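Local coordinates for ubiquitin-like-conjugating enzyme ATG10 (Saccharomyces cerevisiae, PDB 4EBR), which acts as the E2-like enzyme of autophagy that conjugates the ubiquitin-like protein ATG12 to ATG5, at residues A[26-31]-A[40-45]; A[64-69]-A[81-86]. All blocks are in the same frame, centred on the assembly; numbering follows the deposited sequence.

Both contacts are antiparallel hairpin pairings in one sheet, in which strand 40-44 of interaction 1 runs beside strand 63-72 of interaction 2. Leu42 N lies 2.7 Å from Leu67 O, a probable hydrogen bond and one of the links that join them, and the centres lie about 10 Å apart. Interaction 1 is partly buried, irregular and interrupted by a bulge, whereas the pairing of 64-69 with 81-86 is regular and lies deeper, nearer the centre of the chain. Each has aliphatic side chains on one face and an acid-arginine pair on the other. The charged groups form a chain across the strands, since Arg43 also bridges to Glu66.

Interaction 1. Residues A[26-31]-A[40-45]; sequences ALCQDV and LLLRLI
Arg43 and Asp30 face each other as a hydrogen-bonded antiparallel pair, and the arginine can be followed outward across the acid, which it crosses at a slant. Its CB lies 3.5 Å from Asp30 OD1. CG, placed anti to the carbonyl carbon (chi1 -65°), passes the same oxygen, and CD runs by at equal distance from OD1 and OD2. The extended chain carries NE on to Glu66 of the adjoining strand, and NH1 turns back to form a salt bridge with Asp30 OD1 at 3.1 Å. That oxygen is met on its syn side, somewhat out of the carboxylate plane, with the two flat groups turned 65° apart. Leu41 CD2 lies over the centre of one guanidinium face, while the two acids hold NE and NH1.

The backbone beside this pair is a classic beta bulge: Gln29 and Asp30 both face Arg43, whose O accepts a weak bond from Gln29 N and a longer one from Asp30 N (3.3 Å). Arg43 N returns a nearly straight bond to Asp30 O. Apolar contacts occupy the other face, where Val31 CG1 reaches Leu40 CD1 and both Val31 methyls meet Leu42 CD2 at 3.8 Å. Before the bulge, the side chains of Leu27 and Ile45 cross at about a right angle, with Leu27 CD2 against Ile45 CG1. Helix 6-18 packs on Val31 and Leu40, helix 152-164 on Leu27 and Leu44, and strand 63-72 continues the sheet beyond strand 40-44.

Interaction 2. Residues A[64-69]-A[81-86]; sequences HIELYL and LLRIWE
Glu66 holds two partners on the opposing strand, Arg83 and Trp85. The charged contact is with Arg83: OE2 receives NE at 2.9 Å, nearly in line with its C-O bond, and NH2 more weakly. Arg83 reaches it because CG stands between backbone N and carbonyl carbon (chi1 67°), which sends the extended chain alongside the glutamate. The other oxygen, OE1, takes the indole NE1 of Trp85 at 3.2 Å, in the ring plane but from above the carboxylate, whose plane is almost perpendicular to the ring. OE1 also bridges to Arg43 NE of strand 40-44. Trp85 CZ2 lies above one face of the Arg83 guanidinium, offset toward its rim. A glutamine here would probably leave Arg83 without this counter-charge and Arg43 with Asp30 as the remaining acid of its two.

Backbone bonds join the hydrogen-bonded pairs His64-Trp85, Glu66-Arg83 and Tyr68-Leu81 in both directions; Tyr68 N to Leu81 O measures 2.7 Å.

Apolar packing fills the opposite face. Ile65 CG1 lies beside Ile84 CG1 at 3.8 Å, and Leu82 CD1 touches both Ile65 CG2 and Leu67 CD2. Helix 152-164 covers Leu67 and Leu82 there. The arrangement is that of a regular antiparallel beta hairpin within the curved sheet of an E2-like fold.

Interaction 1. Residues A[26-31]-A[40-45]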
loop_
_atom_site.group_PDB
_atom_site.type_symbol
_atom_site.label_atom_id
_atom_site.label_comp_id
_atom_site.label_asym_id
_atom_site.label_seq_id
_atom_site.Cartn_x
_atom_site.Cartn_y
_atom_site.Cartn_z
ATOM N N ALA A 26 1.360 14.376 -25.629
ATOM C CA ALA A 26 1.172 15.833 -25.611
ATOM C C ALA A 26 1.210 16.406 -24.202
ATOM O O ALA A 26 1.845 17.438 -23.960
ATOM C CB ALA A 26 -0.133 16.214 -26.295
ATOM N N LEU A 27 0.532 15.716 -23.285
ATOM C CA LEU A 27 0.392 16.141 -21.894
ATOM C C LEU A 27 1.701 16.153 -21.117
ATOM O O LEU A 27 1.756 16.679 -20.007
ATOM C CB LEU A 27 -0.564 15.202 -21.158
ATOM C CG LEU A 27 -2.069 15.443 -21.099
ATOM C CD1 LEU A 27 -2.657 14.484 -20.082
ATOM C CD2 LEU A 27 -2.413 16.881 -20.726
ATOM N N CYS A 28 2.746 15.554 -21.674
ATOM C CA CYS A 28 3.939 15.279 -20.884
ATOM C C CYS A 28 5.034 16.327 -21.008
ATOM O O CYS A 28 5.671 16.439 -22.051
ATOM C CB CYS A 28 4.505 13.908 -21.243
ATOM S SG CYS A 28 5.810 13.374 -20.126
ATOM N N GLN A 29 5.258 17.072 -19.928
ATOM C CA GLN A 29 6.353 18.030 -19.864
ATOM C C GLN A 29 7.704 17.330 -19.892
ATOM O O GLN A 29 8.531 17.633 -20.747
ATOM C CB GLN A 29 6.253 18.894 -18.607
ATOM C CG GLN A 29 5.580 20.239 -18.818
ATOM C CD GLN A 29 5.700 21.132 -17.587
ATOM O OE1 GLN A 29 6.268 20.729 -16.566
ATOM N NE2 GLN A 29 5.168 22.352 -17.679
ATOM N N ASP A 30 7.937 16.403 -18.962
ATOM C CA ASP A 30 9.221 15.697 -18.921
ATOM C C ASP A 30 9.190 14.273 -18.346
ATOM O O ASP A 30 8.313 13.917 -17.562
ATOM C CB ASP A 30 10.307 16.545 -18.240
ATOM C CG ASP A 30 9.996 16.850 -16.793
ATOM O OD1 ASP A 30 9.948 15.894 -15.981
ATOM O OD2 ASP A 30 9.820 18.044 -16.456
ATOM N N VAL A 31 10.174 13.478 -18.756
ATOM C CA VAL A 31 10.263 12.055 -18.447
ATOM C C VAL A 31 11.635 11.784 -17.848
ATOM O O VAL A 31 12.646 12.191 -18.414
ATOM C CB VAL A 31 10.175 11.217 -19.746
ATOM C CG1 VAL A 31 10.129 9.744 -19.427
ATOM C CG2 VAL A 31 8.966 11.622 -20.584
ATOM N N LEU A 40 10.067 5.556 -13.092
ATOM C CA LEU A 40 9.932 6.555 -14.144
ATOM C C LEU A 40 9.094 7.716 -13.657
ATOM O O LEU A 40 7.981 7.530 -13.177
ATOM C CB LEU A 40 9.280 5.919 -15.375
ATOM C CG LEU A 40 9.191 6.745 -16.647
ATOM C CD1 LEU A 40 10.571 7.207 -17.033
ATOM C CD2 LEU A 40 8.589 5.916 -17.747
ATOM N N LEU A 41 9.638 8.917 -13.757
ATOM C CA LEU A 41 8.904 10.087 -13.320
ATOM C C LEU A 41 8.307 10.819 -14.520
ATOM O O LEU A 41 9.009 11.169 -15.476
ATOM C CB LEU A 41 9.796 11.032 -12.529
ATOM C CG LEU A 41 9.025 12.304 -12.180
ATOM C CD1 LEU A 41 7.853 11.989 -11.266
ATOM C CD2 LEU A 41 9.941 13.349 -11.554
ATOM N N LEU A 42 7.003 11.037 -14.467
ATOM C CA LEU A 42 6.326 11.786 -15.500
ATOM C C LEU A 42 5.819 13.085 -14.914
ATOM O O LEU A 42 5.044 13.092 -13.951
ATOM C CB LEU A 42 5.165 10.972 -16.082
ATOM C CG LEU A 42 5.632 9.753 -16.880
ATOM C CD1 LEU A 42 4.489 9.047 -17.586
ATOM C CD2 LEU A 42 6.677 10.175 -17.888
ATOM N N ARG A 43 6.268 14.196 -15.475
ATOM C CA ARG A 43 5.676 15.472 -15.119
ATOM C C ARG A 43 4.750 15.853 -16.244
ATOM O O ARG A 43 5.116 15.756 -17.413
ATOM C CB ARG A 43 6.739 16.544 -14.887
ATOM C CG ARG A 43 7.626 16.259 -13.694
ATOM C CD ARG A 43 8.343 17.501 -13.216
ATOM N NE ARG A 43 9.101 17.251 -11.991
ATOM C CZ ARG A 43 10.357 16.798 -11.957
ATOM N NH1 ARG A 43 11.020 16.532 -13.089
ATOM N NH2 ARG A 43 10.954 16.609 -10.783
ATOM N N LEU A 44 3.542 16.266 -15.896
ATOM C CA LEU A 44 2.553 16.575 -16.912
ATOM C C LEU A 44 2.356 18.065 -17.098
ATOM O O LEU A 44 2.536 18.851 -16.176
ATOM C CB LEU A 44 1.222 15.919 -16.591
ATOM C CG LEU A 44 1.254 14.395 -16.608
ATOM C CD1 LEU A 44 -0.153 13.862 -16.442
ATOM C CD2 LEU A 44 1.889 13.865 -17.884
ATOM N N ILE A 45 1.958 18.433 -18.313
ATOM C CA ILE A 45 1.713 19.822 -18.679
ATOM C C ILE A 45 0.547 20.409 -17.893
ATOM O O ILE A 45 -0.429 19.720 -17.594
ATOM C CB ILE A 45 1.426 19.964 -20.185
ATOM C CG1 ILE A 45 0.175 19.169 -20.568
ATOM C CG2 ILE A 45 2.624 19.506 -21.002
ATOM C CD1 ILE A 45 -0.303 19.426 -21.981
#

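Interaction 2. Residues A[64-69]-A[81-86]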
loop_
_atom_site.group_PDB
_atom_site.type_symbol
_atom_site.label_atom_id
_atom_site.label_comp_id
_atom_site.label_asym_id
_atom_site.label_seq_id
_atom_site.Cartn_x
_atom_site.Cartn_y
_atom_site.Cartn_z
ATOM N N HIS A 64 -0.401 20.871 -11.639
ATOM C CA HIS A 64 0.706 20.143 -12.252
ATOM C C HIS A 64 0.717 18.783 -11.611
ATOM O O HIS A 64 0.782 18.671 -10.392
ATOM C CB HIS A 64 2.033 20.856 -12.054
ATOM C CG HIS A 64 1.979 22.298 -12.429
ATOM N ND1 HIS A 64 1.339 23.244 -11.652
ATOM C CD2 HIS A 64 2.435 22.955 -13.520
ATOM C CE1 HIS A 64 1.426 24.423 -12.237
ATOM N NE2 HIS A 64 2.089 24.278 -13.370
ATOM N N ILE A 65 0.656 17.750 -12.443
ATOM C CA ILE A 65 0.490 16.390 -11.970
ATOM C C ILE A 65 1.815 15.688 -12.116
ATOM O O ILE A 65 2.507 15.862 -13.122
ATOM C CB ILE A 65 -0.615 15.660 -12.791
ATOM C CG1 ILE A 65 -1.964 16.322 -12.531
ATOM C CG2 ILE A 65 -0.720 14.203 -12.429
ATOM C CD1 ILE A 65 -3.104 15.723 -13.295
ATOM N N GLU A 66 2.186 14.912 -11.111
ATOM C CA GLU A 66 3.390 14.133 -11.219
ATOM C C GLU A 66 3.066 12.664 -11.030
ATOM O O GLU A 66 2.356 12.302 -10.090
ATOM C CB GLU A 66 4.429 14.611 -10.202
ATOM C CG GLU A 66 4.807 16.066 -10.407
ATOM C CD GLU A 66 5.966 16.546 -9.530
ATOM O OE1 GLU A 66 6.654 17.519 -9.940
ATOM O OE2 GLU A 66 6.184 15.973 -8.436
ATOM N N LEU A 67 3.572 11.821 -11.927
ATOM C CA LEU A 67 3.362 10.382 -11.807
ATOM C C LEU A 67 4.684 9.680 -11.629
ATOM O O LEU A 67 5.584 9.841 -12.459
ATOM C CB LEU A 67 2.716 9.821 -13.064
ATOM C CG LEU A 67 1.431 10.458 -13.573
ATOM C CD1 LEU A 67 0.938 9.618 -14.740
ATOM C CD2 LEU A 67 0.389 10.534 -12.481
ATOM N N TYR A 68 4.812 8.897 -10.560
ATOM C CA TYR A 68 5.998 8.074 -10.410
ATOM C C TYR A 68 5.617 6.604 -10.598
ATOM O O TYR A 68 4.841 6.050 -9.816
ATOM C CB TYR A 68 6.643 8.318 -9.052
ATOM C CG TYR A 68 8.067 7.816 -8.916
ATOM C CD1 TYR A 68 8.896 7.676 -10.020
ATOM C CD2 TYR A 68 8.581 7.483 -7.682
ATOM C CE1 TYR A 68 10.201 7.214 -9.886
ATOM C CE2 TYR A 68 9.882 7.028 -7.538
ATOM C CZ TYR A 68 10.682 6.893 -8.639
ATOM O OH TYR A 68 11.970 6.441 -8.472
ATOM N N LEU A 69 6.141 5.985 -11.653
ATOM C CA LEU A 69 5.872 4.576 -11.944
ATOM C C LEU A 69 6.963 3.759 -11.299
ATOM O O LEU A 69 8.131 3.889 -11.650
ATOM C CB LEU A 69 5.902 4.313 -13.448
ATOM C CG LEU A 69 4.752 4.843 -14.300
ATOM C CD1 LEU A 69 4.782 6.352 -14.420
ATOM C CD2 LEU A 69 4.811 4.203 -15.672
ATOM N N LEU A 81 2.484 6.038 -8.392
ATOM C CA LEU A 81 2.529 7.014 -7.312
ATOM C C LEU A 81 2.163 8.375 -7.868
ATOM O O LEU A 81 2.622 8.795 -8.945
ATOM C CB LEU A 81 3.907 7.027 -6.643
ATOM C CG LEU A 81 4.273 5.713 -5.942
ATOM C CD1 LEU A 81 5.422 5.925 -4.999
ATOM C CD2 LEU A 81 3.094 5.141 -5.185
ATOM N N LEU A 82 1.315 9.070 -7.143
ATOM C CA LEU A 82 0.709 10.249 -7.713
ATOM C C LEU A 82 0.722 11.434 -6.743
ATOM O O LEU A 82 0.376 11.300 -5.564
ATOM C CB LEU A 82 -0.693 9.874 -8.179
ATOM C CG LEU A 82 -1.838 10.855 -8.313
ATOM C CD1 LEU A 82 -1.416 12.032 -9.143
ATOM C CD2 LEU A 82 -2.961 10.109 -8.992
ATOM N N ARG A 83 1.169 12.585 -7.241
ATOM C CA ARG A 83 0.910 13.844 -6.545
ATOM C C ARG A 83 0.624 15.023 -7.483
ATOM O O ARG A 83 0.843 14.953 -8.705
ATOM C CB ARG A 83 2.007 14.175 -5.558
ATOM C CG ARG A 83 3.290 14.476 -6.199
ATOM C CD ARG A 83 4.321 14.693 -5.148
ATOM N NE ARG A 83 5.535 15.197 -5.760
ATOM C CZ ARG A 83 6.486 15.832 -5.103
ATOM N NH1 ARG A 83 6.360 16.045 -3.785
ATOM N NH2 ARG A 83 7.553 16.246 -5.773
ATOM N N ILE A 84 0.057 16.080 -6.913
ATOM C CA ILE A 84 -0.476 17.164 -7.726
ATOM C C ILE A 84 -0.215 18.517 -7.111
ATOM O O ILE A 84 -0.573 18.748 -5.958
ATOM C CB ILE A 84 -1.998 17.019 -7.926
ATOM C CG1 ILE A 84 -2.313 15.777 -8.754
ATOM C CG2 ILE A 84 -2.555 18.266 -8.593
ATOM C CD1 ILE A 84 -3.805 15.533 -8.980
ATOM N N TRP A 85 0.379 19.413 -7.892
ATOM C CA TRP A 85 0.591 20.804 -7.476
ATOM C C TRP A 85 -0.604 21.656 -7.876
ATOM O O TRP A 85 -0.930 21.760 -9.056
ATOM C CB TRP A 85 1.842 21.372 -8.136
ATOM C CG TRP A 85 3.104 20.622 -7.814
ATOM C CD1 TRP A 85 3.774 19.772 -8.628
ATOM C CD2 TRP A 85 3.848 20.666 -6.592
ATOM N NE1 TRP A 85 4.889 19.277 -7.994
ATOM C CE2 TRP A 85 4.956 19.815 -6.742
ATOM C CE3 TRP A 85 3.682 21.343 -5.385
ATOM C CZ2 TRP A 85 5.887 19.620 -5.738
ATOM C CZ3 TRP A 85 4.611 21.156 -4.396
ATOM C CH2 TRP A 85 5.699 20.297 -4.571
ATOM N N GLU A 86 -1.285 22.249 -6.908
ATOM C CA GLU A 86 -2.378 23.131 -7.266
ATOM C C GLU A 86 -2.056 24.551 -6.895
ATOM O O GLU A 86 -1.468 24.808 -5.854
ATOM C CB GLU A 86 -3.700 22.705 -6.627
ATOM C CG GLU A 86 -3.800 22.843 -5.125
ATOM C CD GLU A 86 -5.200 22.482 -4.627
ATOM O OE1 GLU A 86 -6.120 23.342 -4.712
ATOM O OE2 GLU A 86 -5.386 21.332 -4.159
#